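PDB 3TOS: CalS11 from Micromonospora echinospora, which binds S-adenosyl-L-homocysteine and is probably an S-adenosylmethionine-dependent O-methyltransferase of calicheamicin biosynthesis. Local coordinates for residues V13-S16 against P17-E21; M53-L56 against L57-A61; P137-L140 against K141-L144. One frame throughout, in Å; residues are numbered along the deposited sequence.

Contact 1: V13-S16 against P17-E21; sequences VHDS and PEETE
Ser-16 OG accepts the backbone N-H of Glu-19 at 2.9 Å, a fairly straight bond with 158° at the hydrogen, while the carbonyl oxygen of the same serine takes Thr-20 N at 3.0 Å. The side-chain bond depends on chi1 of 66°, which sets OG between the backbone N and the carbonyl carbon of Ser-16 and so turns it over the first turn. The carboxylate of Glu-18 curls back through a bend at chi2, bringing OE1 within 3.4 Å of Ser-16 OG, at most a weak bond. Two waters join Asp-15 to the helix: one donates to OD2 and also meets Thr-20 OG1, the other donates to both Asp-15 OD1 and Glu-19 OE2. The repulsion between Asp-15 OD1 and Glu-19 OE2, 4.3 Å apart, is probably eased by that second water and by the salt bridge from Glu-19 to Arg-49. Further out, Asp-15 CG packs on the methylene CG of Glu-19 at 3.6 Å, their carboxylate planes turned 70° apart. Without the hydroxyl, as in an alanine here, the Glu-19 amide would probably lose its cap and the first turn would be freer to fray. His-14, just upstream, meets His-155 of a second subunit edge-to-face. Ser-16 is thus the N-cap of helix 17-31, with Pro-17 in the first helical position, where a ring lacking an N-H costs no helix bond.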
ATOM      1  N   VAL B  13     -19.047 -11.733  34.226  1.00 11.51           N
ATOM      2  CA  VAL B  13     -18.395 -10.445  34.358  1.00 12.35           C
ATOM      3  C   VAL B  13     -19.051  -9.630  35.483  1.00 13.01           C
ATOM      4  O   VAL B  13     -20.294  -9.572  35.593  1.00 14.63           O
ATOM      5  CB  VAL B  13     -18.463  -9.674  33.030  1.00 15.18           C
ATOM      6  CG1 VAL B  13     -17.755  -8.279  33.191  1.00 16.75           C
ATOM      7  CG2 VAL B  13     -17.838 -10.511  31.873  1.00 16.45           C
ATOM      8  N   HIS B  14     -18.228  -9.055  36.362  1.00 13.21           N
ATOM      9  CA  HIS B  14     -18.717  -8.205  37.446  1.00 13.80           C
ATOM     10  C   HIS B  14     -17.624  -7.261  37.842  1.00 13.62           C
ATOM     11  O   HIS B  14     -16.447  -7.487  37.501  1.00 13.75           O
ATOM     12  CB  HIS B  14     -19.201  -9.043  38.652  1.00 13.91           C
ATOM     13  CG  HIS B  14     -18.130  -9.904  39.274  1.00 14.38           C
ATOM     14  ND1 HIS B  14     -17.696 -11.100  38.731  1.00 13.18           N
ATOM     15  CD2 HIS B  14     -17.434  -9.748  40.416  1.00 14.02           C
ATOM     16  CE1 HIS B  14     -16.792 -11.652  39.526  1.00 12.86           C
ATOM     17  NE2 HIS B  14     -16.624 -10.859  40.565  1.00 14.24           N
ATOM     18  N   ASP B  15     -18.018  -6.158  38.480  1.00 13.01           N
ATOM     19  CA  ASP B  15     -17.073  -5.112  38.864  1.00 14.25           C
ATOM     20  C   ASP B  15     -16.107  -5.622  39.952  1.00 14.08           C
ATOM     21  O   ASP B  15     -16.538  -6.273  40.930  1.00 15.11           O
ATOM     22  CB  ASP B  15     -17.833  -3.903  39.370  1.00 14.72           C
ATOM     23  CG  ASP B  15     -18.566  -3.155  38.270  1.00 18.08           C
ATOM     24  OD1 ASP B  15     -18.345  -3.418  37.064  1.00 17.91           O
ATOM     25  OD2 ASP B  15     -19.323  -2.229  38.666  1.00 20.72           O
ATOM     26  N   SER B  16     -14.831  -5.301  39.794  1.00 13.05           N
ATOM     27  CA  SER B  16     -13.888  -5.511  40.856  1.00 13.90           C
ATOM     28  C   SER B  16     -14.204  -4.502  41.993  1.00 13.66           C
ATOM     29  O   SER B  16     -14.850  -3.507  41.770  1.00 12.20           O
ATOM     30  CB  SER B  16     -12.472  -5.293  40.376  1.00 13.91           C
ATOM     31  OG  SER B  16     -12.286  -3.929  40.025  1.00 13.49           O
ATOM     32  N   PRO B  17     -13.695  -4.740  43.213  1.00 14.78           N
ATOM     33  CA  PRO B  17     -13.856  -3.737  44.267  1.00 14.70           C
ATOM     34  C   PRO B  17     -13.270  -2.387  43.867  1.00 13.68           C
ATOM     35  O   PRO B  17     -13.815  -1.310  44.215  1.00 11.67           O
ATOM     36  CB  PRO B  17     -13.097  -4.386  45.444  1.00 15.49           C
ATOM     37  CG  PRO B  17     -13.226  -5.850  45.159  1.00 16.24           C
ATOM     38  CD  PRO B  17     -13.000  -5.951  43.704  1.00 15.91           C
ATOM     39  N   GLU B  18     -12.180  -2.435  43.077  1.00 13.26           N
ATOM     40  CA  GLU B  18     -11.549  -1.158  42.642  1.00 13.35           C
ATOM     41  C   GLU B  18     -12.409  -0.463  41.639  1.00 10.96           C
ATOM     42  O   GLU B  18     -12.453   0.781  41.656  1.00 11.34           O
ATOM     43  CB  GLU B  18     -10.116  -1.402  42.077  1.00 15.18           C
ATOM     44  CG  GLU B  18      -9.159  -1.952  43.089  1.00 19.09           C
ATOM     45  CD  GLU B  18      -9.280  -3.481  43.317  1.00 22.29           C
ATOM     46  OE1 GLU B  18     -10.059  -4.196  42.615  1.00 21.71           O
ATOM     47  OE2 GLU B  18      -8.545  -3.965  44.212  1.00 26.68           O
ATOM     48  N   GLU B  19     -13.029  -1.199  40.715  1.00 10.12           N
ATOM     49  CA  GLU B  19     -13.930  -0.528  39.718  1.00 10.85           C
ATOM     50  C   GLU B  19     -15.108   0.099  40.449  1.00 11.38           C
ATOM     51  O   GLU B  19     -15.560   1.212  40.159  1.00 11.64           O
ATOM     52  CB  GLU B  19     -14.360  -1.570  38.683  1.00 11.43           C
ATOM     53  CG  GLU B  19     -15.588  -1.179  37.804  1.00 13.11           C
ATOM     54  CD  GLU B  19     -15.343  -0.107  36.741  1.00 16.15           C
ATOM     55  OE1 GLU B  19     -14.174   0.301  36.549  1.00 16.44           O
ATOM     56  OE2 GLU B  19     -16.348   0.297  36.088  1.00 17.44           O
ATOM     57  N   THR B  20     -15.610  -0.615  41.452  1.00 12.20           N
ATOM     58  CA  THR B  20     -16.726  -0.107  42.240  1.00 11.73           C
ATOM     59  C   THR B  20     -16.281   1.170  42.966  1.00 11.58           C
ATOM     60  O   THR B  20     -17.007   2.165  43.018  1.00 12.65           O
ATOM     61  CB  THR B  20     -17.176  -1.177  43.259  1.00 12.18           C
ATOM     62  OG1 THR B  20     -17.781  -2.283  42.562  1.00 14.73           O
ATOM     63  CG2 THR B  20     -18.232  -0.601  44.224  1.00 12.84           C
ATOM     64  N   GLU B  21     -15.078   1.142  43.557  1.00 12.32           N
ATOM     65  CA  GLU B  21     -14.519   2.330  44.262  1.00 13.00           C
ATOM     66  C   GLU B  21     -14.338   3.520  43.375  1.00 11.34           C
ATOM     67  O   GLU B  21     -14.761   4.651  43.723  1.00 11.65           O
ATOM     68  CB  GLU B  21     -13.168   1.942  44.877  1.00 14.69           C
ATOM     69  CG  GLU B  21     -12.496   3.009  45.738  1.00 16.19           C
ATOM     70  CD  GLU B  21     -13.329   3.366  47.036  1.00 20.36           C
ATOM     71  OE1 GLU B  21     -14.212   2.568  47.488  1.00 23.49           O
ATOM     72  OE2 GLU B  21     -13.083   4.437  47.628  1.00 20.94           O
TER
HETATM   73  O   HOH W   1     -20.117  -1.968  41.257  1.00 26.36           O
HETATM   74  O   HOH W   2     -18.364  -1.188  35.291  1.00 30.56           O

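Contact 2: M53-L56 against L57-A61; sequences MTDL and LSMDA. With EDO (1,2-ethanediol), chain R.
Close to the cofactor pocket, with the Asp-55 side chain about 5 Å from bound S-adenosyl-L-homocysteine, two successive turns of helix 50-65 meet through Met-53 and Leu-57, Asp-55 and Met-59. Met-53, present as selenomethionine, has CG anti to its backbone N (chi1 171°) and then bends at chi2 and chi3, so that SE comes to 4.1 Å from Leu-57 CG and its own CG to 4.0 Å from Leu-57 CD1; the two chains pass each other at a slant. Leu-56 CD2 approaches Leu-57 CD2 at 4.3 Å, and these two leucines lie at a subunit interface, Leu-56 packing on Leu-56 and Leu-57 on Asp-60 of a third subunit. Beneath the side chains runs the regular i to i+4 ladder of an alpha helix, from Leu-57 N to Met-53 O (2.9 Å) through to Asp-60 N on Leu-56 O. Ser-58 OG is hydrogen-bonded to Arg-247 NH1, with Thr-54 O, 3.2 Å from Ser-58 OG, as a possible second partner. On the pocket side O1 of a 1,2-ethanediol, probably left from crystallisation, lies 2.5 Å from Asp-55 OD1, unusually short for a hydrogen bond, so the exact geometry is doubtful; OD1 is bonded to His-83 as well, and OD2 makes a weak, long ion pair with Arg-82. Met-59, also selenomethionine, runs its CG past Asp-55 OD2, while its terminal CE reaches the diol carbon C1 at 3.7 Å and its side chain packs on His-83, Thr-86 and Phe-87 of helix 82-94.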
HETATM    1  N   MSE B  53     -15.350   5.466  29.040  1.00  7.90           N
HETATM    2  CA  MSE B  53     -14.585   6.026  27.922  1.00  8.44           C
HETATM    3  C   MSE B  53     -14.467   5.003  26.784  1.00  8.90           C
HETATM    4  O   MSE B  53     -14.580   5.328  25.612  1.00  8.20           O
HETATM    5  CB  MSE B  53     -13.184   6.497  28.383  1.00  8.58           C
HETATM    6  CG  MSE B  53     -12.230   6.912  27.198  1.00  7.99           C
HETATM    7 SE   MSE B  53     -12.858   8.501  26.301  0.71 11.72          SE
HETATM    8  CE  MSE B  53     -12.045   9.776  27.498  1.00 11.57           C
ATOM      9  N   THR B  54     -14.208   3.757  27.162  1.00  9.05           N
ATOM     10  CA  THR B  54     -14.027   2.691  26.180  1.00  9.21           C
ATOM     11  C   THR B  54     -15.336   2.535  25.355  1.00  8.75           C
ATOM     12  O   THR B  54     -15.312   2.402  24.128  1.00  8.75           O
ATOM     13  CB  THR B  54     -13.687   1.335  26.880  1.00  9.74           C
ATOM     14  OG1 THR B  54     -12.461   1.493  27.589  1.00  8.79           O
ATOM     15  CG2 THR B  54     -13.451   0.262  25.830  1.00  9.63           C
ATOM     16  N   ASP B  55     -16.465   2.576  26.036  1.00  9.09           N
ATOM     17  CA  ASP B  55     -17.772   2.507  25.350  1.00  8.44           C
ATOM     18  C   ASP B  55     -17.928   3.646  24.345  1.00  8.55           C
ATOM     19  O   ASP B  55     -18.325   3.403  23.216  1.00  8.75           O
ATOM     20  CB  ASP B  55     -18.907   2.530  26.393  1.00  8.45           C
ATOM     21  CG  ASP B  55     -20.265   2.550  25.745  1.00  9.80           C
ATOM     22  OD1 ASP B  55     -20.696   1.436  25.344  1.00 12.60           O
ATOM     23  OD2 ASP B  55     -20.881   3.632  25.554  1.00 11.23           O
ATOM     24  N   LEU B  56     -17.541   4.845  24.753  1.00  7.92           N
ATOM     25  CA  LEU B  56     -17.606   6.021  23.905  1.00  7.27           C
ATOM     26  C   LEU B  56     -16.736   5.861  22.653  1.00  7.16           C
ATOM     27  O   LEU B  56     -17.197   6.091  21.557  1.00  7.98           O
ATOM     28  CB  LEU B  56     -17.269   7.287  24.726  1.00  7.24           C
ATOM     29  CG  LEU B  56     -17.363   8.612  23.957  1.00  9.32           C
ATOM     30  CD1 LEU B  56     -17.525   9.711  24.998  1.00 10.99           C
ATOM     31  CD2 LEU B  56     -16.135   8.870  23.061  1.00 10.17           C
ATOM     32  N   LEU B  57     -15.510   5.405  22.835  1.00  7.92           N
ATOM     33  CA  LEU B  57     -14.608   5.251  21.739  1.00  8.15           C
ATOM     34  C   LEU B  57     -15.134   4.145  20.803  1.00  7.88           C
ATOM     35  O   LEU B  57     -14.940   4.194  19.589  1.00  8.67           O
ATOM     36  CB  LEU B  57     -13.197   4.920  22.229  1.00  7.75           C
ATOM     37  CG  LEU B  57     -12.511   6.041  23.024  1.00  9.64           C
ATOM     38  CD1 LEU B  57     -11.236   5.488  23.633  1.00 10.92           C
ATOM     39  CD2 LEU B  57     -12.237   7.237  22.101  1.00 11.97           C
ATOM     40  N   SER B  58     -15.754   3.075  21.368  1.00  8.08           N
ATOM     41  CA  SER B  58     -16.295   1.995  20.518  1.00  8.90           C
ATOM     42  C   SER B  58     -17.490   2.496  19.691  1.00  8.03           C
ATOM     43  O   SER B  58     -17.574   2.186  18.486  1.00  8.69           O
ATOM     44  CB  SER B  58     -16.750   0.797  21.359  1.00  7.79           C
ATOM     45  OG  SER B  58     -15.583   0.167  21.873  1.00  9.01           O
HETATM   46  N   MSE B  59     -18.374   3.300  20.285  1.00  8.17           N
HETATM   47  CA  MSE B  59     -19.478   3.886  19.500  1.00  8.76           C
HETATM   48  C   MSE B  59     -18.958   4.774  18.372  1.00 10.01           C
HETATM   49  O   MSE B  59     -19.518   4.758  17.252  1.00  8.61           O
HETATM   50  CB  MSE B  59     -20.455   4.650  20.388  1.00 10.06           C
HETATM   51  CG  MSE B  59     -21.186   3.791  21.436  1.00 10.91           C
HETATM   52 SE   MSE B  59     -22.072   2.193  20.751  0.66 13.29          SE
HETATM   53  CE  MSE B  59     -20.737   0.851  21.232  1.00 12.05           C
ATOM     54  N   ASP B  60     -17.909   5.537  18.672  1.00  9.55           N
ATOM     55  CA  ASP B  60     -17.284   6.373  17.670  1.00  8.53           C
ATOM     56  C   ASP B  60     -16.680   5.530  16.538  1.00 10.05           C
ATOM     57  O   ASP B  60     -16.790   5.902  15.363  1.00  9.22           O
ATOM     58  CB  ASP B  60     -16.191   7.271  18.309  1.00  7.33           C
ATOM     59  CG  ASP B  60     -15.438   8.055  17.298  1.00  8.67           C
ATOM     60  OD1 ASP B  60     -16.028   8.999  16.771  1.00 10.65           O
ATOM     61  OD2 ASP B  60     -14.247   7.791  17.055  1.00 10.65           O
ATOM     62  N   ALA B  61     -16.070   4.389  16.879  1.00  8.61           N
ATOM     63  CA  ALA B  61     -15.473   3.519  15.862  1.00  8.65           C
ATOM     64  C   ALA B  61     -16.575   2.936  14.958  1.00  9.71           C
ATOM     65  O   ALA B  61     -16.403   2.882  13.726  1.00 10.44           O
ATOM     66  CB  ALA B  61     -14.696   2.372  16.527  1.00  8.58           C
TER
HETATM   67  C1  EDO R 261     -19.712  -1.244  24.096  1.00 23.96           C
HETATM   68  O1  EDO R 261     -19.263  -0.588  25.258  1.00 26.81           O
HETATM   69  C2  EDO R 261     -19.926  -2.709  24.531  1.00 24.56           C
HETATM   70  O2  EDO R 261     -20.745  -2.827  25.713  1.00 23.86           O

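Contact 3: P137-L140 against K141-L144; sequences PAYL and KEVL
A CH-pi contact between Tyr-139 and Val-143, one turn apart, marks the subunit-facing side of helix 136-148. Val-143 CG2 stands over one face of the Tyr-139 phenol ring, 4.1 Å from the centroid and 23° off the normal, displaced toward the rim where CZ is its nearest ring atom at 3.8 Å. CG2 of the valine lies anti to that residue's carbonyl carbon, which directs this methyl back along the helix toward the ring. The phenol OH is bonded to Leu-29 O and Ser-33 OG of a third subunit, so the ring is fixed at its far end by the neighbour and covered on one face by its own helix. Helix 136-148 belongs to the Rossmann-like methyltransferase domain, and its other side rests on strand 160-164, the outermost of the sheet within the chain. There Leu-140 CG and Leu-144 CD1 meet at 4.3 Å, both leucines packing on Leu-162 and on helix 82-94. Main-chain bonds between residues four apart run from Lys-141 N to Pro-137 O (2.8 Å) as far as Leu-144 N to Leu-140 O (2.9 Å). Lys-141 lays its CB 3.4 Å from Pro-137 O, then carries its ammonium group away from this turn to Ser-160 O. Glu-142, more exposed but still beside Leu-29 of the third subunit, runs its CG past Ala-138 O at 3.5 Å.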
ATOM      1  N   PRO B 137     -38.876   8.732  29.062  1.00 10.60           N
ATOM      2  CA  PRO B 137     -38.686   9.032  27.650  1.00 10.70           C
ATOM      3  C   PRO B 137     -38.858  10.505  27.339  1.00 10.79           C
ATOM      4  O   PRO B 137     -38.117  10.982  26.490  1.00 11.81           O
ATOM      5  CB  PRO B 137     -39.738   8.146  26.935  1.00 12.71           C
ATOM      6  CG  PRO B 137     -39.970   6.942  27.903  1.00 13.68           C
ATOM      7  CD  PRO B 137     -39.820   7.618  29.313  1.00 12.16           C
ATOM      8  N   ALA B 138     -39.779  11.210  28.019  1.00 10.31           N
ATOM      9  CA  ALA B 138     -39.887  12.644  27.822  1.00 12.11           C
ATOM     10  C   ALA B 138     -38.620  13.388  28.198  1.00 12.45           C
ATOM     11  O   ALA B 138     -38.225  14.344  27.521  1.00 11.96           O
ATOM     12  CB  ALA B 138     -41.096  13.202  28.565  1.00 14.15           C
ATOM     13  N   TYR B 139     -37.998  12.972  29.299  1.00 11.40           N
ATOM     14  CA  TYR B 139     -36.722  13.537  29.730  1.00 10.85           C
ATOM     15  C   TYR B 139     -35.627  13.234  28.702  1.00 10.41           C
ATOM     16  O   TYR B 139     -34.898  14.128  28.291  1.00 10.59           O
ATOM     17  CB  TYR B 139     -36.329  13.026  31.135  1.00 11.39           C
ATOM     18  CG  TYR B 139     -34.914  13.380  31.508  1.00 11.55           C
ATOM     19  CD1 TYR B 139     -34.594  14.621  31.993  1.00 10.37           C
ATOM     20  CD2 TYR B 139     -33.881  12.429  31.386  1.00 11.14           C
ATOM     21  CE1 TYR B 139     -33.300  14.931  32.322  1.00 10.59           C
ATOM     22  CE2 TYR B 139     -32.585  12.745  31.711  1.00 11.26           C
ATOM     23  CZ  TYR B 139     -32.312  13.988  32.205  1.00 10.16           C
ATOM     24  OH  TYR B 139     -31.002  14.254  32.635  1.00 11.65           O
ATOM     25  N   LEU B 140     -35.511  11.989  28.262  1.00  9.39           N
ATOM     26  CA  LEU B 140     -34.505  11.692  27.272  1.00  9.42           C
ATOM     27  C   LEU B 140     -34.756  12.463  25.979  1.00 10.52           C
ATOM     28  O   LEU B 140     -33.759  12.916  25.331  1.00 10.55           O
ATOM     29  CB  LEU B 140     -34.464  10.169  27.035  1.00  9.91           C
ATOM     30  CG  LEU B 140     -33.473   9.637  25.995  1.00  9.82           C
ATOM     31  CD1 LEU B 140     -32.025  10.065  26.234  1.00 10.01           C
ATOM     32  CD2 LEU B 140     -33.561   8.113  25.882  1.00 11.58           C
ATOM     33  N   LYS B 141     -36.041  12.627  25.584  1.00  9.49           N
ATOM     34  CA  LYS B 141     -36.311  13.451  24.402  1.00 11.80           C
ATOM     35  C   LYS B 141     -35.877  14.913  24.647  1.00 11.28           C
ATOM     36  O   LYS B 141     -35.384  15.577  23.723  1.00 11.88           O
ATOM     37  CB  LYS B 141     -37.779  13.382  24.067  1.00 12.85           C
ATOM     38  CG  LYS B 141     -38.194  14.112  22.817  1.00 17.58           C
ATOM     39  CD  LYS B 141     -37.471  13.585  21.609  1.00 20.07           C
ATOM     40  CE  LYS B 141     -38.116  14.157  20.299  1.00 22.69           C
ATOM     41  NZ  LYS B 141     -37.309  13.880  19.096  1.00 25.37           N
ATOM     42  N   GLU B 142     -36.033  15.409  25.879  1.00 11.44           N
ATOM     43  CA  GLU B 142     -35.536  16.795  26.169  1.00 11.63           C
ATOM     44  C   GLU B 142     -34.020  16.871  25.977  1.00 10.93           C
ATOM     45  O   GLU B 142     -33.499  17.885  25.485  1.00 11.89           O
ATOM     46  CB  GLU B 142     -35.804  17.215  27.624  1.00 13.66           C
ATOM     47  CG  GLU B 142     -37.155  17.612  27.869  1.00 18.68           C
ATOM     48  CD  GLU B 142     -37.243  18.181  29.261  1.00 23.19           C
ATOM     49  OE1 GLU B 142     -37.473  17.362  30.210  1.00 24.95           O
ATOM     50  OE2 GLU B 142     -36.931  19.400  29.424  1.00 25.14           O
ATOM     51  N   VAL B 143     -33.320  15.843  26.428  1.00 10.60           N
ATOM     52  CA  VAL B 143     -31.867  15.812  26.283  1.00 10.05           C
ATOM     53  C   VAL B 143     -31.460  15.798  24.804  1.00  9.35           C
ATOM     54  O   VAL B 143     -30.603  16.610  24.351  1.00  9.96           O
ATOM     55  CB  VAL B 143     -31.252  14.579  27.009  1.00  8.56           C
ATOM     56  CG1 VAL B 143     -29.770  14.396  26.630  1.00  9.11           C
ATOM     57  CG2 VAL B 143     -31.355  14.723  28.579  1.00  9.93           C
ATOM     58  N   LEU B 144     -32.087  14.941  24.027  1.00  9.38           N
ATOM     59  CA  LEU B 144     -31.747  14.842  22.583  1.00  8.12           C
ATOM     60  C   LEU B 144     -32.119  16.156  21.893  1.00  9.09           C
ATOM     61  O   LEU B 144     -31.344  16.674  21.089  1.00 10.63           O
ATOM     62  CB  LEU B 144     -32.476  13.650  21.942  1.00  9.75           C
ATOM     63  CG  LEU B 144     -31.940  12.344  22.504  1.00 10.79           C
ATOM     64  CD1 LEU B 144     -32.884  11.170  22.073  1.00 12.22           C
ATOM     65  CD2 LEU B 144     -30.460  12.172  22.152  1.00 13.13           C
TER

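How the contacts relate
All three contacts are local, but each sits on a different helix: contact 1 opens helix 17-31, whereas contacts 2 and 3 lie within helices 50-65 and 136-148. Contact 1 is at the surface and relies on capping, waters and acidic groups; contact 2 is buried and joins apolar packing to a polar edge near the cofactor; contact 3 is partly buried and the only one in which an aromatic ring takes part between its two segments. None touches another, the closest pair, contacts 1 and 2, having nearest atoms about 9 Å apart. Each also reaches the third subunit, and helix 82-94 packs against both contact 2 and contact 3.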